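Local coordinates for Non-structural polyprotein (Sindbis virus, PDB 4GUA), which is a viral precursor spanning parts of nsP2 and nsP3, whose cysteine protease probably cleaves the viral polyprotein, followed by macro and zinc-binding domains, at residues A[60-65]-A[237-242]. Residues are numbered along the deposited sequence; the frame is centred on the assembly and turned at random.
Sequences CIKFFG and HFQQCE
Phe238 meets Ile61 with the edge of its ring. CD1 of Ile61 lies near the ring plane, 3.8 Å from Phe238 CE1. With CG anti to the backbone N (chi1 -167°), the phenyl reaches towards helix 52-64 and meets Ile61 coming from the opposite direction. Pro147 also touches Phe238. Next comes Gln239, whose extended chain crosses that of Lys62 at about a right angle. Its NE2 is 3.9 Å from Lys62 CE, but each polar end is hydrogen-bonded elsewhere. Lys62 NZ hydrogen-bonds to the carbonyl of Asn144, Gln239 NE2 to that of Ala141, and Gln239 OE1 to Asn235 N. One turn after Phe238, Glu242 reaches across with OE2 3.5 Å from Ile61 CD1. The same methyl thus meets both a ring edge and a carboxylate. Glu242 OE1 stands 4.4 Å from Lys62 NZ, too far for a salt bridge, though the opposite charges probably attract. Side-chain ends make this buried contact: the axes of segments 60-64 and 237-242 come no closer than 13.4 Å, roughly antiparallel (143°). It joins helix 52-64 of the protease part to helix 237-257, which follows strand 224-227 of a methyltransferase-like sheet (strand order 3-2-1-4-5-7-6).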
# COMPACT_ATOMS: atom_id res chain seq x y z
N CYS A 60 6.18 20.95 2.34
CA CYS A 60 7.29 20.62 1.47
C CYS A 60 6.79 20.56 0.02
O CYS A 60 7.37 21.17 -0.87
CB CYS A 60 7.90 19.28 1.89
SG CYS A 60 9.37 18.81 0.97
N ILE A 61 5.68 19.86 -0.20
CA ILE A 61 5.13 19.77 -1.55
C ILE A 61 4.76 21.15 -2.07
O ILE A 61 5.01 21.47 -3.22
CB ILE A 61 3.87 18.89 -1.61
CG1 ILE A 61 4.18 17.46 -1.17
CG2 ILE A 61 3.29 18.91 -3.02
CD1 ILE A 61 2.95 16.57 -1.16
N LYS A 62 4.17 21.97 -1.21
CA LYS A 62 3.70 23.27 -1.64
C LYS A 62 4.82 24.23 -2.03
O LYS A 62 4.70 24.94 -3.01
CB LYS A 62 2.81 23.90 -0.56
CG LYS A 62 1.37 23.45 -0.63
CD LYS A 62 0.72 23.90 -1.94
CE LYS A 62 -0.61 23.24 -2.18
NZ LYS A 62 -0.38 21.87 -2.69
N PHE A 63 5.91 24.25 -1.26
CA PHE A 63 7.04 25.14 -1.58
C PHE A 63 7.99 24.59 -2.65
O PHE A 63 8.39 25.31 -3.56
CB PHE A 63 7.83 25.48 -0.32
CG PHE A 63 7.24 26.60 0.48
CD1 PHE A 63 6.29 26.34 1.46
CD2 PHE A 63 7.61 27.91 0.25
CE1 PHE A 63 5.73 27.38 2.19
CE2 PHE A 63 7.06 28.94 0.97
CZ PHE A 63 6.12 28.68 1.94
N PHE A 64 8.40 23.34 -2.49
CA PHE A 64 9.40 22.73 -3.37
C PHE A 64 8.86 21.76 -4.44
O PHE A 64 9.63 21.18 -5.20
CB PHE A 64 10.47 22.06 -2.52
CG PHE A 64 10.96 22.93 -1.39
CD1 PHE A 64 11.53 24.16 -1.66
CD2 PHE A 64 10.82 22.54 -0.08
CE1 PHE A 64 11.98 24.98 -0.64
CE2 PHE A 64 11.26 23.35 0.95
CZ PHE A 64 11.84 24.57 0.66
N GLY A 65 7.54 21.58 -4.50
CA GLY A 65 6.95 20.67 -5.47
C GLY A 65 7.35 19.21 -5.36
O GLY A 65 7.25 18.46 -6.33
N HIS A 237 -7.73 16.66 -6.35
CA HIS A 237 -7.99 15.37 -5.73
C HIS A 237 -6.89 15.04 -4.73
O HIS A 237 -7.15 14.74 -3.58
CB HIS A 237 -8.07 14.29 -6.81
CG HIS A 237 -8.52 12.96 -6.30
ND1 HIS A 237 -8.68 11.85 -7.11
CD2 HIS A 237 -8.87 12.56 -5.05
CE1 HIS A 237 -9.08 10.83 -6.39
NE2 HIS A 237 -9.21 11.23 -5.13
N PHE A 238 -5.65 15.05 -5.20
CA PHE A 238 -4.51 14.92 -4.30
C PHE A 238 -4.65 15.80 -3.06
O PHE A 238 -4.40 15.34 -1.94
CB PHE A 238 -3.20 15.27 -5.01
CG PHE A 238 -1.98 14.86 -4.25
CD1 PHE A 238 -1.42 15.72 -3.31
CD2 PHE A 238 -1.43 13.61 -4.43
CE1 PHE A 238 -0.30 15.34 -2.58
CE2 PHE A 238 -0.31 13.22 -3.71
CZ PHE A 238 0.25 14.08 -2.78
N GLN A 239 -5.07 17.05 -3.25
CA GLN A 239 -5.22 17.97 -2.12
C GLN A 239 -6.32 17.50 -1.19
O GLN A 239 -6.24 17.69 0.02
CB GLN A 239 -5.53 19.38 -2.59
CG GLN A 239 -5.58 20.41 -1.47
CD GLN A 239 -5.49 21.83 -1.99
OE1 GLN A 239 -6.43 22.34 -2.59
NE2 GLN A 239 -4.36 22.48 -1.74
N GLN A 240 -7.36 16.91 -1.76
CA GLN A 240 -8.46 16.43 -0.95
C GLN A 240 -7.99 15.27 -0.07
O GLN A 240 -8.36 15.18 1.09
CB GLN A 240 -9.63 15.99 -1.84
CG GLN A 240 -10.90 15.72 -1.07
CD GLN A 240 -12.11 15.64 -1.96
OE1 GLN A 240 -12.02 15.25 -3.12
NE2 GLN A 240 -13.26 16.00 -1.42
N CYS A 241 -7.14 14.40 -0.62
CA CYS A 241 -6.58 13.30 0.16
C CYS A 241 -5.80 13.86 1.33
O CYS A 241 -5.97 13.40 2.46
CB CYS A 241 -5.68 12.41 -0.71
SG CYS A 241 -6.59 11.27 -1.79
N GLU A 242 -4.93 14.82 1.05
CA GLU A 242 -4.14 15.49 2.08
C GLU A 242 -5.03 16.01 3.21
O GLU A 242 -4.81 15.67 4.36
CB GLU A 242 -3.33 16.65 1.48
CG GLU A 242 -2.20 16.23 0.55
CD GLU A 242 -1.39 17.42 0.03
OE1 GLU A 242 -1.99 18.35 -0.56
OE2 GLU A 242 -0.15 17.44 0.22